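PDB 4F3E: CasA from Thermus thermophilus, which is the largest subunit of the type I-E CRISPR Cascade ribonucleoprotein complex and has a role in binding the DNA target of this immune complex. Local coordinates for residues A[105-110]-A[156-161]; A[119-124]-A[143-148]; A[187-192]-A[340-345]; A[26-31]-A[54-59]. All blocks are in the same frame, centred on the assembly; numbering follows the deposited sequence.

Contact 1. Residues A[105-110]-A[156-161]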
loop_
_atom_site.group_PDB
_atom_site.type_symbol
_atom_site.label_atom_id
_atom_site.label_comp_id
_atom_site.label_asym_id
_atom_site.label_seq_id
_atom_site.Cartn_x
_atom_site.Cartn_y
_atom_site.Cartn_z
ATOM N N ALA A 105 8.491 7.845 28.390
ATOM C CA ALA A 105 8.766 7.409 27.022
ATOM C C ALA A 105 7.691 6.463 26.454
ATOM O O ALA A 105 8.004 5.348 26.018
ATOM C CB ALA A 105 10.136 6.749 26.951
ATOM N N PRO A 106 6.424 6.903 26.455
ATOM C CA PRO A 106 5.396 6.023 25.888
ATOM C C PRO A 106 5.671 5.793 24.405
ATOM O O PRO A 106 6.061 6.714 23.689
ATOM C CB PRO A 106 4.099 6.818 26.092
ATOM C CG PRO A 106 4.532 8.232 26.164
ATOM C CD PRO A 106 5.891 8.228 26.811
ATOM N N PHE A 107 5.481 4.561 23.957
ATOM C CA PHE A 107 5.751 4.200 22.576
ATOM C C PHE A 107 5.079 5.144 21.550
ATOM O O PHE A 107 3.858 5.318 21.546
ATOM C CB PHE A 107 5.323 2.765 22.346
ATOM C CG PHE A 107 5.658 2.258 20.991
ATOM C CD1 PHE A 107 4.683 2.189 20.008
ATOM C CD2 PHE A 107 6.948 1.864 20.689
ATOM C CE1 PHE A 107 4.985 1.726 18.750
ATOM C CE2 PHE A 107 7.258 1.387 19.426
ATOM C CZ PHE A 107 6.276 1.320 18.455
ATOM N N LEU A 108 5.900 5.764 20.704
ATOM C CA LEU A 108 5.435 6.623 19.604
ATOM C C LEU A 108 4.529 7.770 20.041
ATOM O O LEU A 108 3.705 8.247 19.273
ATOM C CB LEU A 108 4.745 5.802 18.508
ATOM C CG LEU A 108 5.579 5.567 17.255
ATOM C CD1 LEU A 108 4.784 4.791 16.236
ATOM C CD2 LEU A 108 6.041 6.891 16.666
ATOM N N GLN A 109 4.704 8.211 21.274
ATOM C CA GLN A 109 3.857 9.237 21.836
ATOM C C GLN A 109 4.714 10.345 22.468
ATOM O O GLN A 109 5.933 10.241 22.530
ATOM C CB GLN A 109 2.911 8.608 22.863
ATOM C CG GLN A 109 2.027 7.519 22.264
ATOM C CD GLN A 109 1.273 6.725 23.307
ATOM O OE1 GLN A 109 0.375 7.250 23.954
ATOM N NE2 GLN A 109 1.632 5.452 23.472
ATOM N N VAL A 110 4.062 11.408 22.914
ATOM C CA VAL A 110 4.732 12.513 23.593
ATOM C C VAL A 110 4.292 12.577 25.063
ATOM O O VAL A 110 3.171 12.972 25.366
ATOM C CB VAL A 110 4.410 13.820 22.880
ATOM C CG1 VAL A 110 5.238 14.975 23.439
ATOM C CG2 VAL A 110 4.625 13.653 21.376
ATOM N N ALA A 156 -4.286 1.611 16.086
ATOM C CA ALA A 156 -4.765 2.855 15.513
ATOM C C ALA A 156 -3.647 3.916 15.520
ATOM O O ALA A 156 -3.443 4.627 14.542
ATOM C CB ALA A 156 -5.994 3.344 16.279
ATOM N N LEU A 157 -2.915 4.008 16.623
ATOM C CA LEU A 157 -1.741 4.879 16.701
ATOM C C LEU A 157 -0.728 4.605 15.582
ATOM O O LEU A 157 -0.275 5.517 14.890
ATOM C CB LEU A 157 -1.063 4.686 18.055
ATOM C CG LEU A 157 0.285 5.349 18.301
ATOM C CD1 LEU A 157 0.160 6.863 18.090
ATOM C CD2 LEU A 157 0.771 5.016 19.708
ATOM N N LEU A 158 -0.369 3.339 15.408
ATOM C CA LEU A 158 0.650 2.965 14.429
ATOM C C LEU A 158 0.209 3.372 13.012
ATOM O O LEU A 158 0.994 3.869 12.211
ATOM C CB LEU A 158 0.896 1.465 14.509
ATOM C CG LEU A 158 2.274 0.967 14.114
ATOM C CD1 LEU A 158 3.313 1.603 14.998
ATOM C CD2 LEU A 158 2.326 -0.551 14.217
ATOM N N VAL A 159 -1.074 3.184 12.728
ATOM C CA VAL A 159 -1.645 3.531 11.438
ATOM C C VAL A 159 -1.639 5.035 11.185
ATOM O O VAL A 159 -1.228 5.507 10.118
ATOM C CB VAL A 159 -3.079 2.952 11.296
ATOM C CG1 VAL A 159 -3.859 3.659 10.183
ATOM C CG2 VAL A 159 -3.016 1.433 11.055
ATOM N N HIS A 160 -2.086 5.793 12.172
ATOM C CA HIS A 160 -2.195 7.235 12.008
ATOM C C HIS A 160 -0.808 7.818 11.793
ATOM O O HIS A 160 -0.622 8.694 10.973
ATOM C CB HIS A 160 -2.858 7.842 13.242
ATOM C CG HIS A 160 -3.060 9.319 13.163
ATOM N ND1 HIS A 160 -3.981 9.895 12.317
ATOM C CD2 HIS A 160 -2.482 10.335 13.844
ATOM C CE1 HIS A 160 -3.950 11.203 12.463
ATOM N NE2 HIS A 160 -3.048 11.502 13.384
ATOM N N GLN A 161 0.166 7.266 12.507
ATOM C CA GLN A 161 1.546 7.746 12.480
ATOM C C GLN A 161 2.165 7.502 11.107
ATOM O O GLN A 161 3.118 8.166 10.705
ATOM C CB GLN A 161 2.357 7.045 13.587
ATOM C CG GLN A 161 3.305 7.888 14.387
ATOM C CD GLN A 161 2.647 9.070 15.039
ATOM O OE1 GLN A 161 1.993 9.853 14.368
ATOM N NE2 GLN A 161 2.840 9.226 16.354
#
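Leu108 presses its side chain closely against Leu158 and Gln161 of helix 150-163. CD1 of Leu108 is 3.7 Å from CD1 of Leu158, and these two leucines meet at about a right angle. Leu108 and Gln161 lie alongside each other, running opposite ways, with CD2 of Leu108 3.7 Å from CG of Gln161. Gln161 bends at chi2 (56°), which sets its CG against Leu108 and its NE2 near O of Leu108. Leu108 is the third residue of a type II turn, Pro106 to Gln109, with the positive phi (56°) usual there. Leu157 covers the turn with one methyl, CD2, which lies 3.6 Å from the backbone O of Phe107 and 3.8 Å from CG of Gln109. The Phe107 ring meets the helix less closely, only at its edge, where Leu158 CD1 is 4.1 Å from CE1. Phe98 and Leu55 of helix 46-64 also pack on the ring. No touching residue faces solvent.

The polar groups are therefore buried. NE2 of Gln109 bonds to O of Phe107 (2.9 Å), which lies almost in the amide plane of Gln109, and also to O of Leu100. Its OE1 accepts from Leu250. NE2 of Gln161 reaches O of Leu108 only weakly (3.2 Å), while its OE1 takes the amide of Arg246. Both glutamine amides thus pair with backbone groups, but the one bond crossing the contact is weak.

Contact 2. Residues A[119-124]-A[143-148]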
loop_
_atom_site.group_PDB
_atom_site.type_symbol
_atom_site.label_atom_id
_atom_site.label_comp_id
_atom_site.label_asym_id
_atom_site.label_seq_id
_atom_site.Cartn_x
_atom_site.Cartn_y
_atom_site.Cartn_z
ATOM N N LEU A 119 -8.740 14.786 22.386
ATOM C CA LEU A 119 -9.561 14.409 21.254
ATOM C C LEU A 119 -9.976 12.947 21.405
ATOM O O LEU A 119 -9.294 12.164 22.072
ATOM C CB LEU A 119 -8.788 14.605 19.943
ATOM C CG LEU A 119 -8.280 16.009 19.603
ATOM C CD1 LEU A 119 -7.647 16.047 18.208
ATOM C CD2 LEU A 119 -9.407 17.018 19.710
ATOM N N PRO A 120 -11.101 12.578 20.781
ATOM C CA PRO A 120 -11.513 11.183 20.674
ATOM C C PRO A 120 -10.442 10.386 19.940
ATOM O O PRO A 120 -9.844 10.875 18.991
ATOM C CB PRO A 120 -12.791 11.266 19.834
ATOM C CG PRO A 120 -12.687 12.567 19.117
ATOM C CD PRO A 120 -12.024 13.473 20.072
ATOM N N TRP A 121 -10.188 9.169 20.396
ATOM C CA TRP A 121 -9.189 8.336 19.753
ATOM C C TRP A 121 -9.542 8.059 18.288
ATOM O O TRP A 121 -8.682 7.686 17.500
ATOM C CB TRP A 121 -9.038 7.029 20.516
ATOM C CG TRP A 121 -10.173 6.042 20.311
ATOM C CD1 TRP A 121 -11.357 6.001 20.985
ATOM C CD2 TRP A 121 -10.200 4.952 19.391
ATOM N NE1 TRP A 121 -12.113 4.963 20.547
ATOM C CE2 TRP A 121 -11.431 4.294 19.574
ATOM C CE3 TRP A 121 -9.299 4.456 18.451
ATOM C CZ2 TRP A 121 -11.790 3.165 18.835
ATOM C CZ3 TRP A 121 -9.659 3.334 17.713
ATOM C CH2 TRP A 121 -10.896 2.705 17.911
ATOM N N SER A 122 -10.809 8.254 17.934
ATOM C CA SER A 122 -11.275 8.035 16.567
ATOM C C SER A 122 -10.524 8.873 15.535
ATOM O O SER A 122 -10.393 8.458 14.379
ATOM C CB SER A 122 -12.765 8.330 16.478
ATOM O OG SER A 122 -13.060 9.608 17.026
ATOM N N LYS A 123 -10.040 10.046 15.948
ATOM C CA LYS A 123 -9.227 10.894 15.070
ATOM C C LYS A 123 -8.029 10.159 14.427
ATOM O O LYS A 123 -7.651 10.462 13.295
ATOM C CB LYS A 123 -8.764 12.153 15.809
ATOM C CG LYS A 123 -7.714 12.984 15.080
ATOM C CD LYS A 123 -8.248 13.685 13.840
ATOM C CE LYS A 123 -7.312 14.826 13.435
ATOM N NZ LYS A 123 -7.718 15.549 12.195
ATOM N N LEU A 124 -7.459 9.188 15.142
ATOM C CA LEU A 124 -6.386 8.329 14.613
ATOM C C LEU A 124 -6.780 7.520 13.359
ATOM O O LEU A 124 -5.946 7.203 12.509
ATOM C CB LEU A 124 -5.941 7.336 15.685
ATOM C CG LEU A 124 -5.478 7.938 17.004
ATOM C CD1 LEU A 124 -5.282 6.850 18.039
ATOM C CD2 LEU A 124 -4.197 8.725 16.774
ATOM N N GLU A 143 -20.633 9.680 24.029
ATOM C CA GLU A 143 -21.828 9.417 23.233
ATOM C C GLU A 143 -21.654 8.151 22.394
ATOM O O GLU A 143 -21.660 7.042 22.924
ATOM C CB GLU A 143 -22.165 10.620 22.340
ATOM C CG GLU A 143 -20.990 11.156 21.520
ATOM C CD GLU A 143 -20.154 12.172 22.274
ATOM O OE1 GLU A 143 -18.914 12.009 22.324
ATOM O OE2 GLU A 143 -20.741 13.138 22.805
ATOM N N ASN A 144 -21.501 8.330 21.084
ATOM C CA ASN A 144 -21.223 7.231 20.173
ATOM C C ASN A 144 -19.728 7.045 19.999
ATOM O O ASN A 144 -19.257 6.722 18.910
ATOM C CB ASN A 144 -21.867 7.490 18.816
ATOM C CG ASN A 144 -23.335 7.848 18.931
ATOM O OD1 ASN A 144 -23.826 8.165 20.017
ATOM N ND2 ASN A 144 -24.044 7.803 17.809
ATOM N N LEU A 145 -18.982 7.275 21.073
ATOM C CA LEU A 145 -17.551 7.000 21.095
ATOM C C LEU A 145 -17.281 5.808 21.987
ATOM O O LEU A 145 -17.404 5.898 23.203
ATOM C CB LEU A 145 -16.751 8.194 21.618
ATOM C CG LEU A 145 -15.282 7.832 21.881
ATOM C CD1 LEU A 145 -14.485 7.783 20.581
ATOM C CD2 LEU A 145 -14.658 8.789 22.844
ATOM N N PRO A 146 -16.900 4.687 21.380
ATOM C CA PRO A 146 -16.665 3.475 22.152
ATOM C C PRO A 146 -15.278 3.508 22.764
ATOM O O PRO A 146 -14.401 4.183 22.258
ATOM C CB PRO A 146 -16.756 2.374 21.093
ATOM C CG PRO A 146 -16.303 3.027 19.839
ATOM C CD PRO A 146 -16.661 4.491 19.940
ATOM N N LYS A 147 -15.101 2.785 23.858
ATOM C CA LYS A 147 -13.789 2.584 24.431
ATOM C C LYS A 147 -12.989 1.559 23.618
ATOM O O LYS A 147 -13.430 0.430 23.431
ATOM C CB LYS A 147 -13.924 2.126 25.876
ATOM C CG LYS A 147 -12.596 1.886 26.567
ATOM C CD LYS A 147 -12.777 1.724 28.069
ATOM C CE LYS A 147 -13.581 0.480 28.396
ATOM N NZ LYS A 147 -14.044 0.467 29.805
ATOM N N ALA A 148 -11.823 1.959 23.126
ATOM C CA ALA A 148 -10.925 1.030 22.454
ATOM C C ALA A 148 -10.133 0.213 23.475
ATOM O O ALA A 148 -9.918 0.658 24.579
ATOM C CB ALA A 148 -9.974 1.778 21.510
#
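Trp121 meets the 143-148 segment through a hydrogen bond and a methyl group. Its NE1 donates to O of Pro146 at 3.0 Å, with an N-H...O angle of 156°. The oxygen lies near the indole plane, at the ring edge, and the N-H approaches the carbonyl almost head-on. Ala148 covers one face of the ring. Its CB sits 3.6 Å from the centroid of the six-membered ring, a CH-pi contact 16° off the normal. The indole is thus gripped at its edge and on a face, which probably limits its rotation.

Leu145 adds a third touch. Its CD1 comes obliquely to the ring, 3.6 Å from CD1 of Trp121, and also lies 3.9 Å from CB of Pro120. With chi1 at 75°, CG of Trp121 is set between N and C of its own backbone, and the indole extends toward Pro146 and Ala148. Trp121 starts the 3-10 turn 121-124, which is closed by backbone bonds from Lys123 to Pro120 and from Leu124 to Trp121.

Further out, Trp121 and Ala148 make backbone bonds with Arg258 and Val257 of strand 257-269. Lys147 forms a salt bridge with Asp255. Trp121 also touches Ala156, so the contact lies at the surface between strand 257-269 and helix 150-163.

Contact 3. Residues A[187-192]-A[340-345]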
loop_
_atom_site.group_PDB
_atom_site.type_symbol
_atom_site.label_atom_id
_atom_site.label_comp_id
_atom_site.label_asym_id
_atom_site.label_seq_id
_atom_site.Cartn_x
_atom_site.Cartn_y
_atom_site.Cartn_z
ATOM N N LEU A 187 1.760 0.502 -1.310
ATOM C CA LEU A 187 2.880 -0.182 -0.676
ATOM C C LEU A 187 2.974 -1.587 -1.210
ATOM O O LEU A 187 1.975 -2.325 -1.216
ATOM C CB LEU A 187 2.750 -0.161 0.845
ATOM C CG LEU A 187 2.694 1.270 1.413
ATOM C CD1 LEU A 187 2.536 1.258 2.927
ATOM C CD2 LEU A 187 3.943 2.068 1.013
ATOM N N PHE A 188 4.164 -1.928 -1.704
ATOM C CA PHE A 188 4.431 -3.260 -2.230
ATOM C C PHE A 188 4.900 -4.186 -1.109
ATOM O O PHE A 188 5.965 -3.972 -0.519
ATOM C CB PHE A 188 5.463 -3.204 -3.362
ATOM C CG PHE A 188 4.941 -2.598 -4.616
ATOM C CD1 PHE A 188 4.797 -1.223 -4.724
ATOM C CD2 PHE A 188 4.560 -3.399 -5.685
ATOM C CE1 PHE A 188 4.282 -0.650 -5.889
ATOM C CE2 PHE A 188 4.037 -2.838 -6.860
ATOM C CZ PHE A 188 3.901 -1.459 -6.963
ATOM N N LEU A 189 4.094 -5.198 -0.797
ATOM C CA LEU A 189 4.479 -6.167 0.231
ATOM C C LEU A 189 4.460 -7.621 -0.270
ATOM O O LEU A 189 3.435 -8.302 -0.198
ATOM C CB LEU A 189 3.567 -6.039 1.453
ATOM C CG LEU A 189 3.946 -6.917 2.653
ATOM C CD1 LEU A 189 4.763 -6.108 3.655
ATOM C CD2 LEU A 189 2.716 -7.545 3.349
ATOM N N PRO A 190 5.595 -8.103 -0.786
ATOM C CA PRO A 190 5.658 -9.513 -1.184
ATOM C C PRO A 190 5.346 -10.401 0.018
ATOM O O PRO A 190 5.679 -10.060 1.153
ATOM C CB PRO A 190 7.116 -9.700 -1.601
ATOM C CG PRO A 190 7.617 -8.312 -1.885
ATOM C CD PRO A 190 6.868 -7.398 -0.986
ATOM N N THR A 191 4.715 -11.538 -0.232
ATOM C CA THR A 191 4.318 -12.439 0.840
ATOM C C THR A 191 4.600 -13.891 0.486
ATOM O O THR A 191 4.544 -14.274 -0.689
ATOM C CB THR A 191 2.819 -12.285 1.173
ATOM O OG1 THR A 191 2.042 -12.697 0.049
ATOM C CG2 THR A 191 2.501 -10.835 1.517
ATOM N N GLY A 192 4.910 -14.694 1.501
ATOM C CA GLY A 192 5.127 -16.123 1.292
ATOM C C GLY A 192 4.100 -16.979 2.019
ATOM O O GLY A 192 2.993 -16.510 2.328
ATOM N N ARG A 340 1.244 -8.491 -2.451
ATOM C CA ARG A 340 0.154 -7.682 -1.916
ATOM C C ARG A 340 0.498 -6.180 -1.962
ATOM O O ARG A 340 1.610 -5.756 -1.628
ATOM C CB ARG A 340 -0.206 -8.118 -0.491
ATOM C CG ARG A 340 -0.789 -9.482 -0.438
ATOM C CD ARG A 340 -0.726 -10.057 0.930
ATOM N NE ARG A 340 -1.780 -9.589 1.809
ATOM C CZ ARG A 340 -2.770 -10.354 2.248
ATOM N NH1 ARG A 340 -2.847 -11.617 1.864
ATOM N NH2 ARG A 340 -3.681 -9.864 3.080
ATOM N N VAL A 341 -0.467 -5.392 -2.416
ATOM C CA VAL A 341 -0.318 -3.958 -2.503
ATOM C C VAL A 341 -1.336 -3.354 -1.547
ATOM O O VAL A 341 -2.517 -3.697 -1.598
ATOM C CB VAL A 341 -0.555 -3.473 -3.917
ATOM C CG1 VAL A 341 -0.427 -1.958 -3.986
ATOM C CG2 VAL A 341 0.411 -4.147 -4.864
ATOM N N LEU A 342 -0.858 -2.480 -0.663
ATOM C CA LEU A 342 -1.638 -1.957 0.450
ATOM C C LEU A 342 -1.587 -0.435 0.422
ATOM O O LEU A 342 -0.510 0.155 0.294
ATOM C CB LEU A 342 -1.056 -2.461 1.790
ATOM C CG LEU A 342 -0.883 -3.968 1.931
ATOM C CD1 LEU A 342 -0.191 -4.290 3.221
ATOM C CD2 LEU A 342 -2.230 -4.643 1.865
ATOM N N GLY A 343 -2.728 0.222 0.560
ATOM C CA GLY A 343 -2.695 1.668 0.682
ATOM C C GLY A 343 -4.024 2.411 0.728
ATOM O O GLY A 343 -5.095 1.819 0.782
ATOM N N GLN A 344 -3.940 3.737 0.723
ATOM C CA GLN A 344 -5.106 4.583 0.811
ATOM C C GLN A 344 -5.312 5.122 -0.559
ATOM O O GLN A 344 -4.341 5.422 -1.239
ATOM C CB GLN A 344 -4.848 5.787 1.747
ATOM C CG GLN A 344 -4.635 5.420 3.192
ATOM C CD GLN A 344 -4.532 6.636 4.103
ATOM O OE1 GLN A 344 -5.295 6.768 5.056
ATOM N NE2 GLN A 344 -3.566 7.516 3.829
ATOM N N VAL A 345 -6.569 5.249 -0.956
ATOM C CA VAL A 345 -6.927 6.067 -2.095
ATOM C C VAL A 345 -7.210 7.443 -1.527
ATOM O O VAL A 345 -8.069 7.596 -0.662
ATOM C CB VAL A 345 -8.195 5.527 -2.778
ATOM C CG1 VAL A 345 -8.460 6.275 -4.064
ATOM C CG2 VAL A 345 -8.042 4.047 -3.036
#
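The carbonyl O of Arg340 takes the shortest bond here, 2.7 Å from the backbone N of Leu189. The bond is close to straight, with an N-H...O angle of 162°. The return bond, from N of Arg340 to O of Leu189, is longer at 3.1 Å, and its donor stands well above the carbonyl plane. Together they make Leu189 and Arg340 an antiparallel hydrogen-bonded pair. Leu187 and Leu342 form the next such pair, with N of Leu187 2.8 Å from O of Leu342 and N of Leu342 2.9 Å from O of Leu187. Between them Phe188 and Val341 form a non-hydrogen-bonded pair. Here CA of Val341 makes a CA-H...O contact of 3.1 Å to O of Leu187.

One face of the sheet carries Phe188 and Val341. CG2 of Val341 lies over a face of the Phe188 ring, 4.3 Å from CD2. The other face carries Leu187, Leu189, Arg340 and Leu342. Beyond the paired residues, CG2 of Thr191 packs on CD of Arg340 at 3.4 Å, and the two side chains cross at about a right angle. The arginine chain bends at CG-CD (chi3 81°), beyond which its NE makes a salt bridge to Glu49, with Arg356 close by.

Strand 187-191 is an end strand of a three-stranded antiparallel sheet as counted in this chain, with Phe188 also bonded by its backbone to Met277. Strand 337-347 is the centre, paired on its far side with strand 350-361. Helix 46-64 covers the leucine face through His53, Glu49 and Ala50, and helix 195-202 packs on Leu189, Pro190 and Thr191.

Contact 4. Residues A[26-31]-A[54-59]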
loop_
_atom_site.group_PDB
_atom_site.type_symbol
_atom_site.label_atom_id
_atom_site.label_comp_id
_atom_site.label_asym_id
_atom_site.label_seq_id
_atom_site.Cartn_x
_atom_site.Cartn_y
_atom_site.Cartn_z
ATOM N N VAL A 26 -0.661 -11.593 19.192
ATOM C CA VAL A 26 0.637 -11.808 19.824
ATOM C C VAL A 26 1.417 -10.504 20.024
ATOM O O VAL A 26 1.040 -9.469 19.497
ATOM C CB VAL A 26 1.477 -12.786 19.005
ATOM C CG1 VAL A 26 0.674 -14.050 18.750
ATOM C CG2 VAL A 26 1.915 -12.149 17.682
ATOM N N GLY A 27 2.496 -10.559 20.801
ATOM C CA GLY A 27 3.369 -9.404 20.961
ATOM C C GLY A 27 4.517 -9.440 19.967
ATOM O O GLY A 27 4.677 -10.420 19.236
ATOM N N ILE A 28 5.330 -8.389 19.941
ATOM C CA ILE A 28 6.428 -8.302 18.973
ATOM C C ILE A 28 7.379 -9.479 19.102
ATOM O O ILE A 28 7.854 -10.021 18.100
ATOM C CB ILE A 28 7.211 -7.007 19.131
ATOM C CG1 ILE A 28 6.341 -5.834 18.688
ATOM C CG2 ILE A 28 8.514 -7.053 18.332
ATOM C CD1 ILE A 28 6.984 -4.474 18.913
ATOM N N GLY A 29 7.633 -9.890 20.342
ATOM C CA GLY A 29 8.603 -10.932 20.594
ATOM C C GLY A 29 8.249 -12.228 19.904
ATOM O O GLY A 29 9.010 -12.762 19.085
ATOM N N GLU A 30 7.068 -12.731 20.240
ATOM C CA GLU A 30 6.584 -13.974 19.679
ATOM C C GLU A 30 6.386 -13.883 18.151
ATOM O O GLU A 30 6.617 -14.846 17.416
ATOM C CB GLU A 30 5.284 -14.367 20.383
ATOM C CG GLU A 30 4.629 -15.632 19.846
ATOM C CD GLU A 30 3.426 -16.084 20.678
ATOM O OE1 GLU A 30 3.080 -15.396 21.673
ATOM O OE2 GLU A 30 2.825 -17.132 20.326
ATOM N N ALA A 31 5.969 -12.723 17.668
ATOM C CA ALA A 31 5.742 -12.568 16.238
ATOM C C ALA A 31 7.059 -12.769 15.490
ATOM O O ALA A 31 7.077 -13.306 14.396
ATOM C CB ALA A 31 5.126 -11.211 15.928
ATOM N N ARG A 54 5.760 -3.128 8.917
ATOM C CA ARG A 54 6.824 -2.125 8.905
ATOM C C ARG A 54 7.497 -1.999 10.270
ATOM O O ARG A 54 8.725 -1.888 10.362
ATOM C CB ARG A 54 6.310 -0.776 8.376
ATOM C CG ARG A 54 5.971 -0.828 6.877
ATOM C CD ARG A 54 5.025 0.297 6.434
ATOM N NE ARG A 54 5.640 1.606 6.615
ATOM C CZ ARG A 54 6.506 2.122 5.759
ATOM N NH1 ARG A 54 6.849 1.421 4.677
ATOM N NH2 ARG A 54 7.039 3.314 5.995
ATOM N N LEU A 55 6.696 -2.050 11.328
ATOM C CA LEU A 55 7.239 -2.098 12.686
ATOM C C LEU A 55 8.124 -3.336 12.895
ATOM O O LEU A 55 9.258 -3.211 13.365
ATOM C CB LEU A 55 6.124 -2.039 13.721
ATOM C CG LEU A 55 6.600 -2.093 15.164
ATOM C CD1 LEU A 55 7.526 -0.889 15.494
ATOM C CD2 LEU A 55 5.389 -2.150 16.099
ATOM N N LEU A 56 7.624 -4.525 12.530
ATOM C CA LEU A 56 8.415 -5.753 12.729
ATOM C C LEU A 56 9.746 -5.705 11.957
ATOM O O LEU A 56 10.827 -6.018 12.499
ATOM C CB LEU A 56 7.628 -7.007 12.361
ATOM C CG LEU A 56 6.407 -7.322 13.217
ATOM C CD1 LEU A 56 5.753 -8.577 12.722
ATOM C CD2 LEU A 56 6.761 -7.455 14.679
ATOM N N LEU A 57 9.657 -5.270 10.708
ATOM C CA LEU A 57 10.839 -5.046 9.895
ATOM C C LEU A 57 11.822 -4.086 10.580
ATOM O O LEU A 57 13.032 -4.316 10.575
ATOM C CB LEU A 57 10.431 -4.515 8.520
ATOM C CG LEU A 57 9.749 -5.548 7.617
ATOM C CD1 LEU A 57 9.017 -4.876 6.446
ATOM C CD2 LEU A 57 10.776 -6.543 7.110
ATOM N N ALA A 58 11.303 -3.006 11.149
ATOM C CA ALA A 58 12.165 -2.015 11.789
ATOM C C ALA A 58 12.955 -2.722 12.887
ATOM O O ALA A 58 14.168 -2.655 12.914
ATOM C CB ALA A 58 11.334 -0.854 12.361
ATOM N N VAL A 59 12.260 -3.446 13.762
ATOM C CA VAL A 59 12.928 -4.182 14.818
ATOM C C VAL A 59 14.003 -5.156 14.301
ATOM O O VAL A 59 15.114 -5.205 14.835
ATOM C CB VAL A 59 11.903 -4.921 15.691
ATOM C CG1 VAL A 59 12.604 -5.742 16.742
ATOM C CG2 VAL A 59 10.952 -3.945 16.324
#
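Ile28 points its side chain at helix 46-64 and touches three residues there with two methyl groups. The longer branch ends at CD1, which meets CD2 of Leu55 at 4.0 Å. These two side chains cross at about a right angle. The shorter branch, CG2, faces Leu56 and Val59. It lies 4.1 Å from CD2 of Leu56 and 4.4 Å from CG2 of Val59. Ile28 and Leu56 run past each other in opposite directions, alongside rather than across.

The first torsion of Ile28 divides this work. CG1 stands opposite the carbonyl carbon (chi1 -69°) and carries CD1 to Leu55, while CG2 lies opposite the backbone N. Leu56 spans two residues of the short helix with its two methyls. Besides CD2 on Ile28, it sets CD1 4.2 Å from CB of Ala31, one turn on. Ile28 and Ala31 thus share one face of helix 28-33, and Leu55, Leu56 and Val59 meet it from helix 46-64.

No hydrogen bond joins the two segments; the contact is wholly apolar, and its touching residues are buried. Gly27 holds the N-cap position of helix 28-33, and its O accepts from N of Ala31 at 3.1 Å. Leu55 also touches Trp14 and Trp215. The contact joins helix 28-33, which follows strand 22-26, to helix 46-64, with strand 15-19 and Phe98 beside Ile28.

Overall arrangement
Contact 1 lies on the same side of the chain's centre as contact 2 and as contact 4. The centres of these three lie about 19 to 25 Å from the chain's centre, that of contact 3 about 4 Å. Contact 2 is nested along the chain inside the loop closed by contact 1. The two touch where His160 CB meets Leu124 O at 3.2 Å, their centres being about 16 Å apart. Contact 1 also touches contact 4: Leu55 packs on both Phe107 and Leu158, so helix 46-64 serves both. Contacts 3 and 4 do not touch, though their nearest atoms are about 4 Å apart. Contacts 2 and 3 are the farthest apart, with centres about 28 Å apart.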